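Local coordinates for putative phophotriesterase (Proteus mirabilis, PDB 3RHG), which probably acts as a zinc-dependent hydrolase of the phosphotriesterase family, cleaving ester bonds at a site built for two divalent metal ions, at residues K59-P62 and Y63-C66; H293-L297 and K298-A302. All coordinates share one frame; numbering follows the deposited sequence. Where two conformers were deposited one is given.

Contact 1 (59-66) comes first along the chain and contact 2 (293-302) far later, but their centres lie about 12 Å apart. Contact 1 belongs to the long excursion between strand 19-24 and helix 74-86, contact 2 to the loop between strand 289-291 and helix 311-322. These are the first and last strands of the eight-stranded parallel barrel, which become neighbours when such a barrel closes. The two loops touch directly: P62 CB lies 3.2 Å from Q299 OE1, and Y63 OH packs 3.6 Å from F296 CZ. Through Y63, D294 and F296, both contribute to the benzoic acid pocket, with contact 2 alone supplying a zinc ligand.

Contact 1: residues K59-P62 and Y63-C66; sequences KYDP and YCCC
D61 and P62 meet Y63 and C64 in a type I-like turn, within the long loop that follows the first strand of the phosphotriesterase (beta/alpha)8 barrel. The evidence for the turn is the backbone torsions of P62 and Y63, both in the helical region, and the 6.1 Å between D61 CA and C64 CA.

D61 does the polar work. Its CG stands anti to the backbone N (chi1 -162°), which swings the carboxylate forward along the turn. D61 OD1 accepts a hydrogen bond from a water at 2.8 Å, and that water in turn accepts from Y63 N at 2.9 Å. The bridge thus serves a backbone N-H that the carboxylate does not bond directly. The other oxygen, OD2, is held by S42 OG and F38 N, so both branches are engaged, which should restrain the rotation of the carboxylate. The side chain of C64 packs alongside, with its CB 3.6 Å from D61 OD1 and its SG 3.7 Å from D61 CG.

At P62 the contact turns apolar. Y63 directs its ring back beside its own backbone N (chi1 -63°), bringing the proline under one face. P62 CG lies 4.2 Å from the Y63 ring centroid and 15° off its normal, a CH-pi contact displaced toward the rim. Y63, placed by this turn, lines the benzoic acid pocket and meets F261 ring to ring. P62 O accepts a hydrogen bond from N68 ND2 in helix 66-69, while C65 CB approaches that same oxygen to 4.0 Å.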
ATOM      1  N   LYS A  59       1.768  -8.535   3.199  1.00 21.67           N
ATOM      2  CA  LYS A  59       2.230  -7.151   3.225  0.50 20.85           C
ATOM      3  C   LYS A  59       2.805  -6.734   4.577  1.00 22.62           C
ATOM      4  O   LYS A  59       3.394  -5.651   4.685  1.00 21.72           O
ATOM      5  CB  LYS A  59       1.116  -6.184   2.806  0.50 19.25           C
ATOM      6  CG  LYS A  59       0.937  -6.087   1.298  0.50 21.57           C
ATOM      7  CD  LYS A  59      -0.091  -5.025   0.918  0.50 23.09           C
ATOM      8  CE  LYS A  59      -0.326  -5.014  -0.588  0.50 21.69           C
ATOM      9  NZ  LYS A  59       0.936  -4.858  -1.370  0.50 22.48           N
ATOM     10  N   TYR A  60       2.647  -7.596   5.590  1.00 22.06           N
ATOM     11  CA  TYR A  60       3.162  -7.335   6.949  1.00 23.85           C
ATOM     12  C   TYR A  60       4.139  -8.402   7.442  1.00 24.23           C
ATOM     13  O   TYR A  60       4.934  -8.147   8.336  1.00 23.91           O
ATOM     14  CB  TYR A  60       2.015  -7.019   7.959  1.00 24.27           C
ATOM     15  CG  TYR A  60       1.379  -5.745   7.508  1.00 23.00           C
ATOM     16  CD1 TYR A  60       1.937  -4.504   7.849  1.00 25.23           C
ATOM     17  CD2 TYR A  60       0.337  -5.766   6.592  1.00 26.77           C
ATOM     18  CE1 TYR A  60       1.410  -3.320   7.344  1.00 26.24           C
ATOM     19  CE2 TYR A  60      -0.184  -4.585   6.080  1.00 25.40           C
ATOM     20  CZ  TYR A  60       0.357  -3.376   6.452  1.00 27.17           C
ATOM     21  OH  TYR A  60      -0.149  -2.217   5.908  1.00 29.85           O
ATOM     22  N   ASP A  61       4.094  -9.591   6.839  1.00 22.42           N
ATOM     23  CA  ASP A  61       5.012 -10.658   7.219  1.00 23.78           C
ATOM     24  C   ASP A  61       5.346 -11.486   5.985  1.00 23.19           C
ATOM     25  O   ASP A  61       4.926 -12.639   5.847  1.00 25.15           O
ATOM     26  CB  ASP A  61       4.389 -11.499   8.336  1.00 22.55           C
ATOM     27  CG  ASP A  61       5.417 -12.334   9.081  1.00 26.12           C
ATOM     28  OD1 ASP A  61       6.578 -12.402   8.621  1.00 28.53           O
ATOM     29  OD2 ASP A  61       5.052 -12.934  10.120  1.00 28.19           O
ATOM     30  N   PRO A  62       6.080 -10.873   5.042  1.00 21.40           N
ATOM     31  CA  PRO A  62       6.365 -11.550   3.779  1.00 22.68           C
ATOM     32  C   PRO A  62       7.250 -12.792   3.929  1.00 22.05           C
ATOM     33  O   PRO A  62       7.100 -13.759   3.168  1.00 24.38           O
ATOM     34  CB  PRO A  62       7.124 -10.479   2.973  1.00 25.61           C
ATOM     35  CG  PRO A  62       7.699  -9.533   4.031  1.00 23.59           C
ATOM     36  CD  PRO A  62       6.615  -9.494   5.074  1.00 22.62           C
ATOM     37  N   TYR A  63       8.162 -12.762   4.897  1.00 22.95           N
ATOM     38  CA  TYR A  63       9.241 -13.749   4.963  1.00 24.31           C
ATOM     39  C   TYR A  63       8.867 -15.043   5.677  1.00 25.91           C
ATOM     40  O   TYR A  63       9.664 -15.986   5.696  1.00 28.15           O
ATOM     41  CB  TYR A  63      10.470 -13.143   5.651  1.00 25.14           C
ATOM     42  CG  TYR A  63      11.096 -11.960   4.929  1.00 23.90           C
ATOM     43  CD1 TYR A  63      11.042 -11.843   3.540  1.00 25.45           C
ATOM     44  CD2 TYR A  63      11.759 -10.966   5.641  1.00 28.82           C
ATOM     45  CE1 TYR A  63      11.636 -10.768   2.885  1.00 25.80           C
ATOM     46  CE2 TYR A  63      12.359  -9.878   4.996  1.00 29.90           C
ATOM     47  CZ  TYR A  63      12.292  -9.779   3.623  1.00 25.09           C
ATOM     48  OH  TYR A  63      12.883  -8.692   3.007  1.00 28.23           O
ATOM     49  N   CYS A  64       7.670 -15.107   6.256  1.00 24.80           N
ATOM     50  CA  CYS A  64       7.245 -16.322   6.978  1.00 25.65           C
ATOM     51  C   CYS A  64       6.577 -17.331   6.043  1.00 29.81           C
ATOM     52  O   CYS A  64       6.321 -18.472   6.422  1.00 31.21           O
ATOM     53  CB  CYS A  64       6.284 -15.985   8.121  1.00 29.96           C
ATOM     54  SG  CYS A  64       4.583 -15.608   7.575  1.00 30.41           S
ATOM     55  N   CYS A  65       6.281 -16.900   4.821  1.00 25.82           N
ATOM     56  CA  CYS A  65       5.538 -17.736   3.870  1.00 27.77           C
ATOM     57  C   CYS A  65       6.513 -18.475   2.941  1.00 28.41           C
ATOM     58  O   CYS A  65       7.157 -17.871   2.087  1.00 28.26           O
ATOM     59  CB  CYS A  65       4.563 -16.865   3.066  1.00 26.21           C
ATOM     60  SG  CYS A  65       3.689 -17.690   1.727  1.00 27.91           S
ATOM     61  N   CYS A  66       6.620 -19.786   3.089  1.00 29.92           N
ATOM     62  CA  CYS A  66       7.599 -20.557   2.323  0.50 30.81           C
ATOM     63  C   CYS A  66       7.490 -20.345   0.813  1.00 28.76           C
ATOM     64  O   CYS A  66       8.489 -20.142   0.125  1.00 30.20           O
ATOM     65  CB  CYS A  66       7.459 -22.047   2.642  0.50 29.89           C
ATOM     66  SG  CYS A  66       7.706 -22.438   4.377  0.50 34.67           S
TER
HETATM   67  O   HOH W   1       8.502 -11.030   7.211  1.00 27.57           O

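Contact 2: residues H293-L297 and K298-A302; sequences HDVFL and KQMWA. With ZN (zinc ion), chain B; BEZ (benzoic acid), chain D.
M300 bonds back to L297 and F296, closing the chain on itself through two hydrogen bonds, one of them weak. M300 N donates to L297 O over 3.0 Å, approaching 55° above the carbonyl plane, as the 3-10 turn 298-300 begins. The weak bond runs the other way, from F296 N to M300 SD at 3.6 Å. Q299 OE1 and K298 NZ look elsewhere, to N68 ND2 and, in a salt bridge, to D67.

The same sulfur makes a Met-aromatic contact, 4.8 Å from the F296 ring centroid and 56° off the ring normal, hence oblique. The bend in the M300 chain (chi3 64°) brings M300 CE to 3.3 Å from H293 O.

This loop follows strand 289-291, the last of the (beta/alpha)8 barrel, where amidohydrolases carry a metal-binding aspartate. D294 OD1 binds zinc at 2.4 Å, beside H23, H25 and E166. D294 OD2 lies 3.4 Å from C3 of benzoic acid, while F296 CE2 packs against its C5. M300 SD touches F296, and M300 CE the backbone of D294, both residues of the pocket.

Apolar packing continues away from the metal. V295 CG1 reaches the indole of W301 obliquely, 3.9 Å from CD1, the side chains crossing at roughly a right angle. L297 and Q299 lie side by side and point the same way, with L297 CD1 3.7 Å from Q299 OE1.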
ATOM      1  N   HIS A 293      11.740  -1.879  -9.627  1.00 18.40           N
ATOM      2  CA  HIS A 293      10.739  -2.441  -8.702  1.00 18.18           C
ATOM      3  C   HIS A 293      11.348  -3.358  -7.634  1.00 17.23           C
ATOM      4  O   HIS A 293      10.729  -3.587  -6.599  1.00 18.04           O
ATOM      5  CB  HIS A 293       9.743  -3.331  -9.475  1.00 19.50           C
ATOM      6  CG  HIS A 293       9.089  -2.666 -10.644  1.00 19.55           C
ATOM      7  ND1 HIS A 293       9.649  -2.685 -11.907  1.00 19.15           N
ATOM      8  CD2 HIS A 293       7.907  -2.001 -10.760  1.00 20.55           C
ATOM      9  CE1 HIS A 293       8.842  -2.053 -12.752  1.00 18.39           C
ATOM     10  NE2 HIS A 293       7.779  -1.631 -12.084  1.00 20.80           N
ATOM     11  N   ASP A 294      12.509  -3.947  -7.929  1.00 15.77           N
ATOM     12  CA  ASP A 294      13.087  -4.973  -7.049  1.00 16.77           C
ATOM     13  C   ASP A 294      12.128  -6.110  -6.768  1.00 16.15           C
ATOM     14  O   ASP A 294      12.044  -6.571  -5.628  1.00 18.27           O
ATOM     15  CB  ASP A 294      13.624  -4.372  -5.730  1.00 20.25           C
ATOM     16  CG  ASP A 294      14.586  -5.303  -5.020  1.00 18.73           C
ATOM     17  OD1 ASP A 294      15.209  -6.150  -5.713  1.00 20.52           O
ATOM     18  OD2 ASP A 294      14.720  -5.210  -3.759  1.00 20.40           O
ATOM     19  N   VAL A 295      11.406  -6.577  -7.785  1.00 17.33           N
ATOM     20  CA  VAL A 295      10.590  -7.785  -7.613  1.00 18.40           C
ATOM     21  C   VAL A 295      11.498  -8.886  -7.065  1.00 19.43           C
ATOM     22  O   VAL A 295      12.524  -9.194  -7.666  1.00 20.06           O
ATOM     23  CB  VAL A 295       9.928  -8.239  -8.931  1.00 19.31           C
ATOM     24  CG1 VAL A 295       9.301  -9.642  -8.774  1.00 23.63           C
ATOM     25  CG2 VAL A 295       8.876  -7.219  -9.364  1.00 20.61           C
ATOM     26  N   PHE A 296      11.137  -9.476  -5.923  1.00 19.86           N
ATOM     27  CA  PHE A 296      11.982 -10.513  -5.346  1.00 18.31           C
ATOM     28  C   PHE A 296      11.188 -11.506  -4.514  1.00 20.20           C
ATOM     29  O   PHE A 296      11.772 -12.424  -3.932  1.00 21.47           O
ATOM     30  CB  PHE A 296      13.144  -9.912  -4.532  1.00 20.92           C
ATOM     31  CG  PHE A 296      12.779  -9.462  -3.120  1.00 19.60           C
ATOM     32  CD1 PHE A 296      13.152 -10.239  -2.022  1.00 21.21           C
ATOM     33  CD2 PHE A 296      12.121  -8.242  -2.892  1.00 19.03           C
ATOM     34  CE1 PHE A 296      12.839  -9.840  -0.703  1.00 20.30           C
ATOM     35  CE2 PHE A 296      11.801  -7.813  -1.584  1.00 20.25           C
ATOM     36  CZ  PHE A 296      12.178  -8.603  -0.489  1.00 21.29           C
ATOM     37  N   LEU A 297       9.866 -11.311  -4.486  1.00 20.65           N
ATOM     38  CA  LEU A 297       8.917 -12.140  -3.744  1.00 19.20           C
ATOM     39  C   LEU A 297       7.735 -12.422  -4.645  1.00 21.76           C
ATOM     40  O   LEU A 297       7.382 -11.580  -5.473  1.00 23.03           O
ATOM     41  CB  LEU A 297       8.415 -11.401  -2.497  1.00 21.75           C
ATOM     42  CG  LEU A 297       9.428 -11.052  -1.403  1.00 20.27           C
ATOM     43  CD1 LEU A 297       8.872 -10.004  -0.421  1.00 22.21           C
ATOM     44  CD2 LEU A 297       9.917 -12.336  -0.636  1.00 22.18           C
ATOM     45  N   LYS A 298       7.107 -13.585  -4.491  1.00 21.34           N
ATOM     46  CA  LYS A 298       5.986 -13.904  -5.358  1.00 21.22           C
ATOM     47  C   LYS A 298       4.836 -12.918  -5.159  1.00 20.45           C
ATOM     48  O   LYS A 298       4.052 -12.686  -6.079  1.00 22.94           O
ATOM     49  CB  LYS A 298       5.511 -15.360  -5.161  1.00 24.73           C
ATOM     50  CG  LYS A 298       6.536 -16.411  -5.591  1.00 24.57           C
ATOM     51  CD  LYS A 298       5.895 -17.784  -5.665  1.00 29.24           C
ATOM     52  CE  LYS A 298       6.925 -18.848  -5.974  1.00 28.07           C
ATOM     53  NZ  LYS A 298       6.302 -20.211  -6.053  1.00 29.59           N
ATOM     54  N   GLN A 299       4.714 -12.359  -3.953  1.00 22.27           N
ATOM     55  CA  GLN A 299       3.612 -11.447  -3.674  1.00 22.80           C
ATOM     56  C   GLN A 299       3.710 -10.169  -4.511  1.00 21.69           C
ATOM     57  O   GLN A 299       2.722  -9.438  -4.654  1.00 22.63           O
ATOM     58  CB  GLN A 299       3.567 -11.070  -2.195  1.00 21.99           C
ATOM     59  CG  GLN A 299       4.617 -10.061  -1.810  1.00 22.20           C
ATOM     60  CD  GLN A 299       4.664  -9.882  -0.305  1.00 24.78           C
ATOM     61  OE1 GLN A 299       5.293 -10.667   0.404  1.00 24.47           O
ATOM     62  NE2 GLN A 299       3.982  -8.851   0.192  1.00 24.70           N
ATOM     63  N   MET A 300       4.886  -9.899  -5.075  1.00 20.84           N
ATOM     64  CA  MET A 300       5.035  -8.688  -5.872  1.00 19.53           C
ATOM     65  C   MET A 300       4.530  -8.830  -7.308  1.00 22.15           C
ATOM     66  O   MET A 300       4.344  -7.829  -8.021  1.00 22.38           O
ATOM     67  CB  MET A 300       6.481  -8.210  -5.863  1.00 21.25           C
ATOM     68  CG  MET A 300       6.967  -7.902  -4.461  1.00 18.34           C
ATOM     69  SD  MET A 300       8.687  -7.411  -4.356  1.00 20.54           S
ATOM     70  CE  MET A 300       8.685  -5.851  -5.291  1.00 20.92           C
ATOM     71  N   TRP A 301       4.314 -10.065  -7.749  1.00 20.52           N
ATOM     72  CA  TRP A 301       3.797 -10.280  -9.094  1.00 19.52           C
ATOM     73  C   TRP A 301       2.393  -9.691  -9.235  1.00 22.88           C
ATOM     74  O   TRP A 301       1.574  -9.811  -8.311  1.00 23.83           O
ATOM     75  CB  TRP A 301       3.716 -11.781  -9.361  1.00 22.05           C
ATOM     76  CG  TRP A 301       5.039 -12.448  -9.509  1.00 23.89           C
ATOM     77  CD1 TRP A 301       6.243 -11.863  -9.830  1.00 23.27           C
ATOM     78  CD2 TRP A 301       5.282 -13.850  -9.422  1.00 24.32           C
ATOM     79  NE1 TRP A 301       7.221 -12.830  -9.923  1.00 25.44           N
ATOM     80  CE2 TRP A 301       6.657 -14.056  -9.665  1.00 26.80           C
ATOM     81  CE3 TRP A 301       4.472 -14.951  -9.123  1.00 27.84           C
ATOM     82  CZ2 TRP A 301       7.240 -15.330  -9.634  1.00 27.26           C
ATOM     83  CZ3 TRP A 301       5.044 -16.208  -9.109  1.00 24.11           C
ATOM     84  CH2 TRP A 301       6.415 -16.390  -9.362  1.00 27.17           C
ATOM     85  N   ALA A 302       2.112  -9.055 -10.377  1.00 22.83           N
ATOM     86  CA  ALA A 302       0.773  -8.511 -10.640  1.00 21.63           C
ATOM     87  C   ALA A 302      -0.343  -9.564 -10.585  1.00 24.94           C
ATOM     88  O   ALA A 302      -1.456  -9.270 -10.131  1.00 26.68           O
ATOM     89  CB  ALA A 302       0.741  -7.768 -11.978  1.00 23.99           C
TER
HETATM   90 ZN    ZN B 367      17.446  -6.769  -5.315  1.00 21.10          ZN
HETATM   91  C   BEZ D 369      16.229  -5.102   2.794  1.00 36.16           C
HETATM   92  O1  BEZ D 369      17.369  -4.596   2.871  1.00 38.65           O
HETATM   93  O2  BEZ D 369      15.811  -5.832   3.723  1.00 40.04           O
HETATM   94  C1  BEZ D 369      15.357  -4.843   1.606  1.00 28.24           C
HETATM   95  C2  BEZ D 369      15.846  -4.155   0.493  1.00 30.56           C
HETATM   96  C3  BEZ D 369      15.020  -3.940  -0.609  1.00 29.17           C
HETATM   97  C4  BEZ D 369      13.706  -4.388  -0.592  1.00 28.43           C
HETATM   98  C5  BEZ D 369      13.220  -5.060   0.526  1.00 27.32           C
HETATM   99  C6  BEZ D 369      14.039  -5.297   1.626  1.00 30.20           C